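Local coordinates for protein BtGH115A (PDB 5BY3) that acts as a family GH115 4-O-methyl-alpha-glucuronidase with specificity for decorated arabinogalactans, at residues Gly173-Ser178 with His216-Pro221; Thr181-Asp186 with Ile191-Asn196; Ser407-Ser412 with Ile495-Phe500; Ala576-Ala579 with Lys583-Trp586; Leu663-Lys668 with Val736-Ala741. One frame throughout, in Å; residues are numbered along the deposited sequence.

Contact 1 of 5, residues Gly173-Ser178 with His216-Pro221; sequences GLMPWS and HECTLP
Selenomethionine M175 meets C218 and T219 with the carbons of its side chain, and no hydrogen bond joins the two segments. The apolar part is the touch between M175 CE and C218 SG, which lie 4.1 Å apart. M175 CE also lies 3.7 Å from C218 O. CG of M175 stands anti to its own backbone N (chi1 -168°), which sends the chain off the helix toward the loop; bends at chi2 and chi3 then bring the methyl round to C218.

Behind this lies the TIM-barrel fold of the family: helix 174-182 follows strand 162-166, and H216-P221 belongs to the loop after the next parallel strand, 210-212. G173 sits at the N-cap position of the helix. On the loop side H216 to T219 form a type I beta turn, closed by T219 N to H216 O at 2.7 Å, and this turn presents C218 and T219 to the helix.

The one polar side-chain atom at the contact, T219 OG1, touches only carbon of M175, lying 3.5 Å from M175 CG as the two side chains pass in opposite directions. Its hydrogen bond goes to E170 OE2, which also accepts from H216 N.

Contact 2 of 5, residues Thr181-Asp186 with Ile191-Asn196; sequences TYEPSD and IGPRTN
E183 reaches across to G192, P193, R194 and T195 with its whole side chain. It starts with CG anti to the backbone N (chi1 -166°) and runs on extended, which carries the carboxylate to the first turn of helix 193-205. E183 CB lies 3.5 Å from T195 OG1. E183 CG passes R194 CB at 3.9 Å, and E183 CD comes nearer to that same R194 CB, at 3.5 Å.

OE1 is gripped twice by T195. T195 OG1 donates to E183 OE1 at 2.7 Å, on the anti lone pair of OE1, turned away from OE2; the backbone N of T195 donates over an equal distance but from above the carboxylate plane, nearly straight (168°). A weak bond from G192 N adds to these. E183 OE2 takes R194 N at 3.0 Å, likewise from above the plane, and touches P193 CD, whose backbone N has no hydrogen to give.

The carboxylate of E183, just past the end of helix 174-182, thus accepts backbone N-H groups of the first turn of helix 193-205, those of R194 and T195, with G192 at the N-cap position. The positive end of the helix dipole would favour a negative charge there.

Beside it, Y182 turns a ring edge to T195, its CD2 3.7 Å from T195 OG1, while its OH bonds to R198. T195 OG1 is also hydrogen-bonded to S178 OG, and the guanidinium of R194 leads away to a salt bridge with E197.

Contact 3 of 5, residues Ser407-Ser412 with Ile495-Phe500; sequences STMSPS and IRKPEF
K497 and T408 account for most of the 178 Å² buried here. The lysine chain slides past T408 in the opposite direction, with OG1 of the threonine lying against its carbons: K497 CG is 3.6 Å from T408 OG1 and K497 CE 3.5 Å. Bends at chi3 and chi4 (chi4 71°) then bring the ammonium nearer to the other segment, where K497 NZ approaches M409 CA at 3.8 Å.

Water carries the polar contact. One molecule accepts from K497 NZ at 2.6 Å and donates a long, weak bond to T408 O. Another accepts from T408 OG1 at 2.6 Å and donates to E499 OE1 at 2.7 Å, while E499 OE2 takes the backbone N atoms of W405 and L406. A leucine in place of K497 would probably leave the first water without its ammonium donor and remove the contact of CE with T408 OG1.

In the fold the contact joins the turn before helix 411-423, where S410 is the N-cap residue, to the loop that leaves helix 476-495. T408 rests on H489 and A493 of that helix, P411 packs on Y442 and L446 of helix 441-452, and R496 and F500 reach L737 of helix 730-738.

Contact 4 of 5, residues Ala576-Ala579 with Lys583-Trp586; sequences AQLA and KEDW
The short connection between helices 552-580 and 587-603 folds back on the helix it has just left, with A576, L578 and A579 meeting K583, E584 and W586. Its one cross-segment hydrogen bond runs from K583 N to L578 O, five residues earlier, at 3.0 Å and 145° at the hydrogen, so the chain turns sharply past the last helical turn.

The geometric evidence for close packing is clearest at A579. Its CB stands over one face of the W586 indole, 3.5 Å from the centroid of the five-membered ring and 13° off the normal: a CH-pi contact. With CG of W586 anti to the carbonyl carbon (chi1 -79°), the indole extends back along the helix, and W586 CZ3 reaches A576 CB at 3.9 Å. A579 CA also makes a CA-H...O contact with E584 O at 3.4 Å.

Outside the turn, CB of L578 lies 3.7 Å from CB of E584, whose OE1 accepts from D585 N at 2.9 Å. K583 NZ has a long, weak ion pair with E523.

The whole is a short interhelical connection that begins with an i to i+5 backbone bond at the C-terminal end of helix 552-580 and ends with an aspartate cap on helix 587-603, where D585 OD1 accepts weakly from E587 N.

Contact 5 of 5, residues Leu663-Lys668 with Val736-Ala741; sequences LGYESK and VLRNQA
Y665 lays its ring flat against the amide of Q740, the two planes only 4° apart, within the antiparallel beta C-terminal domain, whose family is grouped with galactose-binding-domain-like folds. Q740 CD stands 3.4 Å above the Y665 ring plane, over its centre. The glutamine is extended beyond CG, which carries CD over the ring, and chi3 of -44° turns the amide parallel to it, with OE1 over the CZ and CE2 side and NE2 over CG and CD1.

That amide is held in its rotation by outside partners: OE1 accepts from R695, and NE2 donates to Q770 and D769. D769 also accepts from Y665 N, so one carboxylate bonds both the Y665 backbone and the Q740 amide.

In its own plane the tyrosine points at the end of helix 730-738. Y665 OH donates to R738 O at 2.5 Å, meeting a lone pair in the carbonyl plane (135° at O). A leucine in place of Y665 would probably leave that carbonyl without its hydroxyl donor and take the flat surface from under the Q740 amide. R738 itself donates from NE to Q740 O at 2.6 Å.

Water 3 closes the polar edge, donating 2.8 Å to Y665 OH and 2.8 Å to Q740 OE1.

In the fold
Contacts 1 and 2 share helix 174-182 and touch: their centres are 10 Å apart, M175 CG lies 3.7 Å from I191 CD1, and S178 O and E183 N, 2.8 Å apart, probably hydrogen bond. Contacts 3 and 5, also 10 Å apart between centres, touch across the junction between the barrel and C-terminal family regions, with F500 CD2 3.3 Å from L737 O and I495 CG1 3.7 Å from Y665 CD1. The bound nickel, at a site that includes L404 and D436, lies about 11 Å from the side chains of both M175 and T408; D436 also accepts from L174 N. Contact 4 is peripheral, its centre about 24 Å from that of contact 3 and 45 Å from that of contact 2.

Contact 1 of 5, residues Gly173-Ser178 with His216-Pro221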
# COMPACT_ATOMS: atom_id res chain seq x y z
N GLY A 173 1.31 6.94 16.28
CA GLY A 173 2.56 6.29 15.91
C GLY A 173 3.62 7.23 15.39
O GLY A 173 4.47 7.69 16.14
N LEU A 174 3.57 7.53 14.10
CA LEU A 174 4.65 8.32 13.54
C LEU A 174 4.68 9.74 14.07
O LEU A 174 5.78 10.29 14.26
CB LEU A 174 4.71 8.25 12.02
CG LEU A 174 5.95 8.81 11.32
CD1 LEU A 174 6.18 8.14 10.00
CD2 LEU A 174 5.78 10.30 11.09
N MSE A 175 3.52 10.34 14.36
CA MSE A 175 3.57 11.73 14.94
C MSE A 175 4.25 11.73 16.33
O MSE A 175 5.30 12.36 16.46
CB MSE A 175 2.30 12.58 14.84
CG MSE A 175 2.57 14.05 15.19
SE MSE A 175 2.56 14.30 17.16
CE MSE A 175 0.67 14.07 17.64
N PRO A 176 3.72 11.01 17.35
CA PRO A 176 4.38 11.04 18.68
C PRO A 176 5.80 10.51 18.66
O PRO A 176 6.66 11.03 19.37
CB PRO A 176 3.49 10.16 19.58
CG PRO A 176 2.61 9.39 18.66
CD PRO A 176 2.54 10.12 17.34
N TRP A 177 6.07 9.51 17.84
CA TRP A 177 7.43 9.00 17.71
C TRP A 177 8.40 10.10 17.25
O TRP A 177 9.49 10.26 17.81
CB TRP A 177 7.47 7.80 16.78
CG TRP A 177 8.83 7.41 16.43
CD1 TRP A 177 9.71 6.71 17.22
CD2 TRP A 177 9.52 7.71 15.21
NE1 TRP A 177 10.91 6.57 16.55
CE2 TRP A 177 10.82 7.18 15.32
CE3 TRP A 177 9.16 8.39 14.03
CZ2 TRP A 177 11.77 7.29 14.30
CZ3 TRP A 177 10.14 8.51 12.99
CH2 TRP A 177 11.42 7.96 13.15
N SER A 178 8.01 10.86 16.23
CA SER A 178 8.85 11.96 15.74
C SER A 178 9.03 13.09 16.78
O SER A 178 10.18 13.44 17.12
CB SER A 178 8.29 12.51 14.43
OG SER A 178 9.16 13.51 13.95
N HIS A 216 -2.86 15.53 9.39
CA HIS A 216 -3.92 15.46 10.37
C HIS A 216 -3.88 16.68 11.29
O HIS A 216 -2.81 17.22 11.56
CB HIS A 216 -3.83 14.15 11.16
CG HIS A 216 -4.73 13.08 10.63
ND1 HIS A 216 -5.24 12.07 11.42
CD2 HIS A 216 -5.24 12.88 9.39
CE1 HIS A 216 -6.02 11.29 10.69
NE2 HIS A 216 -6.03 11.76 9.46
N GLU A 217 -5.07 17.09 11.75
CA GLU A 217 -5.23 18.21 12.70
C GLU A 217 -4.24 18.18 13.87
O GLU A 217 -3.67 19.22 14.21
CB GLU A 217 -6.71 18.40 13.16
CG GLU A 217 -7.54 17.12 13.40
CD GLU A 217 -8.02 16.40 12.12
OE1 GLU A 217 -7.78 15.17 12.01
OE2 GLU A 217 -8.64 17.04 11.24
N CYS A 218 -3.96 17.00 14.41
CA CYS A 218 -2.89 16.79 15.42
C CYS A 218 -1.42 17.12 15.02
O CYS A 218 -0.54 17.13 15.87
CB CYS A 218 -2.94 15.35 15.94
SG CYS A 218 -2.31 14.10 14.78
N THR A 219 -1.18 17.37 13.74
CA THR A 219 0.18 17.58 13.20
C THR A 219 0.42 19.02 12.67
O THR A 219 -0.47 19.64 12.12
CB THR A 219 0.43 16.53 12.08
OG1 THR A 219 0.48 15.24 12.67
CG2 THR A 219 1.72 16.76 11.31
N LEU A 220 1.64 19.53 12.85
CA LEU A 220 2.04 20.79 12.23
C LEU A 220 2.12 20.65 10.70
O LEU A 220 2.89 19.83 10.20
CB LEU A 220 3.40 21.28 12.75
CG LEU A 220 3.69 22.77 12.45
CD1 LEU A 220 2.80 23.69 13.30
CD2 LEU A 220 5.18 23.11 12.64
N PRO A 221 1.32 21.45 9.96
CA PRO A 221 1.44 21.36 8.50
C PRO A 221 2.87 21.48 8.00
O PRO A 221 3.66 22.30 8.49
CB PRO A 221 0.56 22.50 7.99
CG PRO A 221 -0.52 22.57 9.04
CD PRO A 221 0.16 22.29 10.35

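Contact 2 of 5, residues Thr181-Asp186 with Ile191-Asn196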
# COMPACT_ATOMS: atom_id res chain seq x y z
N THR A 181 10.30 11.01 20.51
CA THR A 181 11.39 10.06 20.53
C THR A 181 12.55 10.36 19.59
O THR A 181 13.70 10.38 20.03
CB THR A 181 10.89 8.65 20.28
OG1 THR A 181 9.76 8.40 21.12
CG2 THR A 181 12.01 7.68 20.60
N TYR A 182 12.27 10.61 18.31
CA TYR A 182 13.35 10.79 17.35
C TYR A 182 13.85 12.21 17.15
O TYR A 182 15.05 12.44 17.05
CB TYR A 182 13.01 10.16 16.00
CG TYR A 182 14.15 10.25 15.03
CD1 TYR A 182 15.33 9.55 15.26
CD2 TYR A 182 14.08 11.10 13.93
CE1 TYR A 182 16.41 9.67 14.38
CE2 TYR A 182 15.14 11.23 13.05
CZ TYR A 182 16.30 10.50 13.28
OH TYR A 182 17.34 10.61 12.41
N GLU A 183 12.93 13.16 17.03
CA GLU A 183 13.30 14.57 16.87
C GLU A 183 12.47 15.38 17.86
O GLU A 183 11.47 16.01 17.46
CB GLU A 183 13.00 15.00 15.45
CG GLU A 183 13.62 16.30 14.99
CD GLU A 183 13.15 16.68 13.60
OE1 GLU A 183 12.40 15.87 12.99
OE2 GLU A 183 13.52 17.77 13.11
N PRO A 184 12.83 15.31 19.17
CA PRO A 184 11.97 15.86 20.24
C PRO A 184 11.77 17.37 20.03
O PRO A 184 12.72 18.11 19.83
CB PRO A 184 12.78 15.58 21.52
CG PRO A 184 13.74 14.48 21.14
CD PRO A 184 14.10 14.77 19.73
N SER A 185 10.52 17.79 19.98
CA SER A 185 10.26 19.18 19.69
C SER A 185 9.24 19.71 20.68
O SER A 185 8.44 18.96 21.25
CB SER A 185 9.81 19.37 18.23
OG SER A 185 9.35 20.69 18.02
N ASP A 186 9.30 21.01 20.92
CA ASP A 186 8.35 21.62 21.82
C ASP A 186 7.08 22.20 21.19
O ASP A 186 6.07 22.34 21.89
CB ASP A 186 9.06 22.58 22.77
CG ASP A 186 9.46 21.89 24.06
OD1 ASP A 186 8.66 21.06 24.57
OD2 ASP A 186 10.57 22.17 24.57
N ILE A 191 6.79 17.25 13.35
CA ILE A 191 7.50 16.16 12.69
C ILE A 191 8.41 16.95 11.80
O ILE A 191 7.99 17.44 10.75
CB ILE A 191 6.53 15.28 11.83
CG1 ILE A 191 5.34 14.81 12.68
CG2 ILE A 191 7.28 14.17 11.05
CD1 ILE A 191 4.35 13.93 11.91
N GLY A 192 9.64 17.11 12.25
CA GLY A 192 10.47 18.18 11.76
C GLY A 192 11.37 17.79 10.62
O GLY A 192 11.18 16.74 10.00
N PRO A 193 12.38 18.64 10.33
CA PRO A 193 13.28 18.36 9.22
C PRO A 193 14.02 17.02 9.35
O PRO A 193 14.11 16.28 8.37
CB PRO A 193 14.26 19.57 9.21
CG PRO A 193 14.11 20.23 10.56
CD PRO A 193 12.68 19.94 10.99
N ARG A 194 14.54 16.73 10.54
CA ARG A 194 15.35 15.51 10.75
C ARG A 194 14.52 14.23 10.50
O ARG A 194 14.95 13.34 9.78
CB ARG A 194 16.07 15.53 12.12
CG ARG A 194 17.60 15.65 12.07
CD ARG A 194 18.11 17.07 11.89
NE ARG A 194 18.04 17.51 10.49
CZ ARG A 194 17.93 18.79 10.07
NH1 ARG A 194 17.87 19.79 10.96
NH2 ARG A 194 17.86 19.06 8.77
N THR A 195 13.30 14.18 11.02
CA THR A 195 12.39 13.07 10.67
C THR A 195 12.15 12.94 9.14
O THR A 195 12.23 11.83 8.58
CB THR A 195 11.09 13.20 11.43
OG1 THR A 195 11.40 13.42 12.82
CG2 THR A 195 10.23 11.95 11.26
N ASN A 196 11.92 14.06 8.47
CA ASN A 196 11.67 14.03 7.02
C ASN A 196 12.87 13.56 6.18
O ASN A 196 12.69 12.76 5.25
CB ASN A 196 11.06 15.36 6.54
CG ASN A 196 9.57 15.45 6.86
OD1 ASN A 196 8.73 14.87 6.14
ND2 ASN A 196 9.24 16.13 7.95

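Contact 3 of 5, residues Ser407-Ser412 with Ile495-Phe500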
# COMPACT_ATOMS: atom_id res chain seq x y z
N SER A 407 -0.47 -4.31 9.57
CA SER A 407 -0.54 -4.20 8.17
C SER A 407 -0.64 -5.60 7.62
O SER A 407 0.38 -6.30 7.45
CB SER A 407 0.75 -3.54 7.66
OG SER A 407 0.93 -3.81 6.26
N THR A 408 -1.87 -6.01 7.32
CA THR A 408 -2.11 -7.35 7.01
C THR A 408 -2.74 -7.61 5.63
O THR A 408 -3.18 -8.75 5.33
CB THR A 408 -2.92 -8.02 8.14
OG1 THR A 408 -4.22 -7.42 8.27
CG2 THR A 408 -2.14 -7.98 9.44
N MSE A 409 -2.82 -6.57 4.81
CA MSE A 409 -3.43 -6.72 3.49
C MSE A 409 -2.55 -7.69 2.76
O MSE A 409 -1.33 -7.70 2.94
CB MSE A 409 -3.50 -5.41 2.75
CG MSE A 409 -4.47 -5.52 1.58
SE MSE A 409 -4.45 -3.76 0.69
CE MSE A 409 -5.87 -3.18 1.97
N SER A 410 -3.20 -8.58 2.03
CA SER A 410 -2.54 -9.64 1.33
C SER A 410 -1.72 -9.11 0.17
O SER A 410 -2.22 -8.35 -0.64
CB SER A 410 -3.55 -10.65 0.81
OG SER A 410 -2.92 -11.51 -0.13
N PRO A 411 -0.46 -9.54 0.08
CA PRO A 411 0.40 -9.28 -1.08
C PRO A 411 -0.25 -9.68 -2.36
O PRO A 411 -0.05 -9.00 -3.36
CB PRO A 411 1.61 -10.19 -0.82
CG PRO A 411 1.70 -10.17 0.68
CD PRO A 411 0.26 -10.28 1.13
N SER A 412 -1.01 -10.79 -2.31
CA SER A 412 -1.72 -11.34 -3.44
C SER A 412 -2.80 -10.41 -3.98
O SER A 412 -3.10 -10.46 -5.16
CB SER A 412 -2.39 -12.63 -3.03
OG SER A 412 -1.40 -13.61 -2.82
N ILE A 495 -9.12 -13.30 5.68
CA ILE A 495 -10.38 -13.86 6.14
C ILE A 495 -11.03 -12.92 7.15
O ILE A 495 -12.23 -12.67 7.11
CB ILE A 495 -10.12 -15.28 6.69
CG1 ILE A 495 -9.84 -16.21 5.48
CG2 ILE A 495 -11.30 -15.81 7.51
CD1 ILE A 495 -9.40 -17.62 5.77
N ARG A 496 -10.22 -12.36 8.03
CA ARG A 496 -10.67 -11.38 8.97
C ARG A 496 -9.43 -10.82 9.61
O ARG A 496 -8.66 -11.54 10.23
CB ARG A 496 -11.57 -12.01 10.00
CG ARG A 496 -12.40 -10.97 10.72
CD ARG A 496 -13.78 -10.87 10.09
NE ARG A 496 -14.55 -9.80 10.75
CZ ARG A 496 -15.77 -9.42 10.39
NH1 ARG A 496 -16.38 -10.00 9.36
NH2 ARG A 496 -16.36 -8.42 11.05
N LYS A 497 -9.22 -9.53 9.38
CA LYS A 497 -8.13 -8.77 9.97
C LYS A 497 -8.22 -8.78 11.50
O LYS A 497 -9.31 -8.90 12.06
CB LYS A 497 -8.21 -7.34 9.47
CG LYS A 497 -7.80 -7.17 8.01
CD LYS A 497 -7.64 -5.72 7.57
CE LYS A 497 -6.55 -5.53 6.50
NZ LYS A 497 -6.85 -6.04 5.12
N PRO A 498 -7.07 -8.67 12.18
CA PRO A 498 -7.10 -8.52 13.65
C PRO A 498 -8.09 -7.48 14.16
O PRO A 498 -8.89 -7.80 15.03
CB PRO A 498 -5.68 -8.08 13.96
CG PRO A 498 -4.89 -8.87 12.96
CD PRO A 498 -5.68 -8.83 11.69
N GLU A 499 -8.06 -6.29 13.57
CA GLU A 499 -8.93 -5.18 13.91
C GLU A 499 -10.39 -5.44 13.65
O GLU A 499 -11.20 -4.84 14.32
CB GLU A 499 -8.50 -3.91 13.17
CG GLU A 499 -7.09 -3.43 13.51
CD GLU A 499 -6.04 -3.96 12.55
OE1 GLU A 499 -6.31 -5.04 12.00
OE2 GLU A 499 -4.94 -3.33 12.37
N PHE A 500 -10.75 -6.35 12.73
CA PHE A 500 -12.17 -6.77 12.49
C PHE A 500 -12.71 -7.93 13.38
O PHE A 500 -13.88 -8.36 13.22
CB PHE A 500 -12.45 -7.13 11.01
CG PHE A 500 -11.89 -6.17 9.99
CD1 PHE A 500 -11.53 -4.85 10.31
CD2 PHE A 500 -11.74 -6.60 8.64
CE1 PHE A 500 -10.97 -4.00 9.32
CE2 PHE A 500 -11.23 -5.75 7.65
CZ PHE A 500 -10.84 -4.44 7.99
O HOH W 1 -6.66 -8.61 5.59
O HOH W 2 -4.73 -5.33 9.78

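Contact 4 of 5, residues Ala576-Ala579 with Lys583-Trp586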
# COMPACT_ATOMS: atom_id res chain seq x y z
N ALA A 576 -12.96 -15.08 24.17
CA ALA A 576 -14.07 -14.26 24.62
C ALA A 576 -15.42 -14.76 24.08
O ALA A 576 -16.43 -14.79 24.82
CB ALA A 576 -13.84 -12.81 24.24
N GLN A 577 -15.42 -15.16 22.79
CA GLN A 577 -16.65 -15.66 22.16
C GLN A 577 -17.04 -17.02 22.75
O GLN A 577 -18.23 -17.26 23.04
CB GLN A 577 -16.54 -15.71 20.64
CG GLN A 577 -17.68 -16.46 19.96
CD GLN A 577 -17.84 -16.11 18.50
OE1 GLN A 577 -17.27 -15.14 18.01
NE2 GLN A 577 -18.63 -16.90 17.80
N LEU A 578 -16.05 -17.91 22.92
CA LEU A 578 -16.26 -19.21 23.57
C LEU A 578 -16.70 -19.03 25.02
O LEU A 578 -17.58 -19.76 25.46
CB LEU A 578 -15.03 -20.09 23.49
CG LEU A 578 -14.54 -20.52 22.11
CD1 LEU A 578 -13.16 -21.12 22.27
CD2 LEU A 578 -15.50 -21.47 21.40
N ALA A 579 -16.15 -18.02 25.71
CA ALA A 579 -16.49 -17.70 27.10
C ALA A 579 -17.92 -17.21 27.33
O ALA A 579 -18.56 -17.65 28.29
CB ALA A 579 -15.49 -16.70 27.68
N LYS A 583 -18.11 -21.99 27.33
CA LYS A 583 -17.30 -23.04 26.71
C LYS A 583 -15.79 -22.83 26.92
O LYS A 583 -14.96 -23.59 26.37
CB LYS A 583 -17.60 -23.14 25.22
CG LYS A 583 -19.06 -23.33 24.93
CD LYS A 583 -19.33 -24.16 23.70
CE LYS A 583 -20.49 -25.09 24.03
NZ LYS A 583 -21.39 -25.22 22.87
N GLU A 584 -15.47 -21.78 27.71
CA GLU A 584 -14.12 -21.32 27.99
C GLU A 584 -14.09 -20.36 29.14
O GLU A 584 -15.09 -19.70 29.42
CB GLU A 584 -13.54 -20.56 26.81
CG GLU A 584 -12.60 -21.40 25.96
CD GLU A 584 -11.30 -21.75 26.67
OE1 GLU A 584 -11.06 -21.23 27.80
OE2 GLU A 584 -10.53 -22.55 26.09
N ASP A 585 -12.91 -20.24 29.75
CA ASP A 585 -12.71 -19.31 30.84
C ASP A 585 -12.25 -17.94 30.35
O ASP A 585 -11.31 -17.82 29.59
CB ASP A 585 -11.72 -19.85 31.87
CG ASP A 585 -12.07 -19.43 33.29
OD1 ASP A 585 -11.78 -18.26 33.67
OD2 ASP A 585 -12.67 -20.27 34.00
N TRP A 586 -12.94 -16.93 30.86
CA TRP A 586 -12.69 -15.53 30.55
C TRP A 586 -11.28 -15.03 30.79
O TRP A 586 -10.84 -14.05 30.15
CB TRP A 586 -13.66 -14.68 31.35
CG TRP A 586 -15.02 -14.62 30.77
CD1 TRP A 586 -16.14 -15.27 31.22
CD2 TRP A 586 -15.43 -13.85 29.62
NE1 TRP A 586 -17.22 -14.95 30.42
CE2 TRP A 586 -16.82 -14.07 29.44
CE3 TRP A 586 -14.75 -12.99 28.73
CZ2 TRP A 586 -17.55 -13.47 28.39
CZ3 TRP A 586 -15.49 -12.36 27.70
CH2 TRP A 586 -16.87 -12.62 27.53

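Contact 5 of 5, residues Leu663-Lys668 with Val736-Ala741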
# COMPACT_ATOMS: atom_id res chain seq x y z
N LEU A 663 -4.07 -15.75 -3.76
CA LEU A 663 -5.25 -14.96 -3.43
C LEU A 663 -6.41 -15.82 -2.92
O LEU A 663 -6.55 -16.98 -3.34
CB LEU A 663 -5.63 -14.12 -4.64
CG LEU A 663 -6.76 -13.10 -4.52
CD1 LEU A 663 -6.31 -11.95 -3.67
CD2 LEU A 663 -7.10 -12.60 -5.92
N GLY A 664 -7.24 -15.27 -2.01
CA GLY A 664 -8.49 -15.92 -1.53
C GLY A 664 -8.37 -16.76 -0.27
O GLY A 664 -7.29 -16.98 0.23
N TYR A 665 -9.51 -17.26 0.25
CA TYR A 665 -9.58 -17.98 1.54
C TYR A 665 -8.65 -19.21 1.67
O TYR A 665 -8.11 -19.51 2.74
CB TYR A 665 -11.04 -18.36 1.82
CG TYR A 665 -11.89 -17.30 2.52
CD1 TYR A 665 -11.70 -15.94 2.25
CD2 TYR A 665 -12.91 -17.67 3.43
CE1 TYR A 665 -12.45 -14.98 2.88
CE2 TYR A 665 -13.69 -16.70 4.07
CZ TYR A 665 -13.45 -15.35 3.78
OH TYR A 665 -14.17 -14.32 4.34
N GLU A 666 -8.45 -19.92 0.56
CA GLU A 666 -7.50 -21.02 0.55
C GLU A 666 -6.50 -20.88 -0.61
O GLU A 666 -6.12 -21.87 -1.23
CB GLU A 666 -8.22 -22.37 0.58
CG GLU A 666 -9.27 -22.49 -0.52
CD GLU A 666 -10.38 -23.49 -0.23
OE1 GLU A 666 -10.60 -23.81 0.98
OE2 GLU A 666 -11.02 -23.93 -1.23
N SER A 667 -6.08 -19.64 -0.87
CA SER A 667 -4.97 -19.31 -1.80
C SER A 667 -5.18 -19.79 -3.19
O SER A 667 -4.22 -19.87 -3.95
CB SER A 667 -3.59 -19.83 -1.30
OG SER A 667 -3.44 -19.60 0.08
N LYS A 668 -6.42 -20.11 -3.54
CA LYS A 668 -6.76 -20.65 -4.87
C LYS A 668 -7.81 -19.88 -5.69
O LYS A 668 -8.35 -20.42 -6.64
CB LYS A 668 -7.10 -22.15 -4.77
CG LYS A 668 -5.88 -23.04 -4.54
CD LYS A 668 -6.13 -24.28 -3.70
CE LYS A 668 -4.80 -24.87 -3.23
NZ LYS A 668 -4.89 -26.29 -2.76
N VAL A 736 -16.09 -5.95 2.26
CA VAL A 736 -14.68 -5.61 2.53
C VAL A 736 -14.15 -6.11 3.89
O VAL A 736 -12.96 -6.29 4.04
CB VAL A 736 -14.43 -4.10 2.39
CG1 VAL A 736 -14.66 -3.67 0.95
CG2 VAL A 736 -15.31 -3.30 3.35
N LEU A 737 -15.03 -6.32 4.86
CA LEU A 737 -14.64 -6.89 6.14
C LEU A 737 -14.17 -8.36 6.02
O LEU A 737 -13.25 -8.77 6.73
CB LEU A 737 -15.80 -6.81 7.16
CG LEU A 737 -16.11 -5.48 7.88
CD1 LEU A 737 -17.41 -5.50 8.72
CD2 LEU A 737 -14.97 -4.96 8.75
N ARG A 738 -14.84 -9.13 5.15
CA ARG A 738 -14.61 -10.56 5.01
C ARG A 738 -13.83 -10.90 3.73
O ARG A 738 -13.50 -12.06 3.48
CB ARG A 738 -15.95 -11.34 5.06
CG ARG A 738 -16.81 -11.12 3.84
CD ARG A 738 -18.23 -11.57 4.04
NE ARG A 738 -18.94 -11.05 2.90
CZ ARG A 738 -20.25 -10.81 2.84
NH1 ARG A 738 -21.05 -11.07 3.88
NH2 ARG A 738 -20.74 -10.30 1.72
N ASN A 739 -13.56 -9.87 2.93
CA ASN A 739 -12.99 -10.00 1.59
C ASN A 739 -13.66 -11.10 0.74
O ASN A 739 -12.99 -11.83 0.01
CB ASN A 739 -11.47 -10.20 1.67
CG ASN A 739 -10.76 -8.95 2.09
OD1 ASN A 739 -10.75 -7.92 1.37
ND2 ASN A 739 -10.20 -8.98 3.29
N GLN A 740 -14.97 -11.22 0.84
CA GLN A 740 -15.71 -11.99 -0.17
C GLN A 740 -17.05 -11.35 -0.43
O GLN A 740 -17.77 -10.99 0.53
CB GLN A 740 -15.98 -13.43 0.28
CG GLN A 740 -14.78 -14.31 0.49
CD GLN A 740 -15.15 -15.73 0.78
OE1 GLN A 740 -16.05 -16.00 1.56
NE2 GLN A 740 -14.47 -16.66 0.14
N ALA A 741 -17.39 -11.22 -1.72
CA ALA A 741 -18.79 -11.12 -2.16
C ALA A 741 -19.37 -12.51 -2.07
O ALA A 741 -18.64 -13.50 -2.25
CB ALA A 741 -18.91 -10.59 -3.58
O HOH W 3 -16.91 -14.82 3.95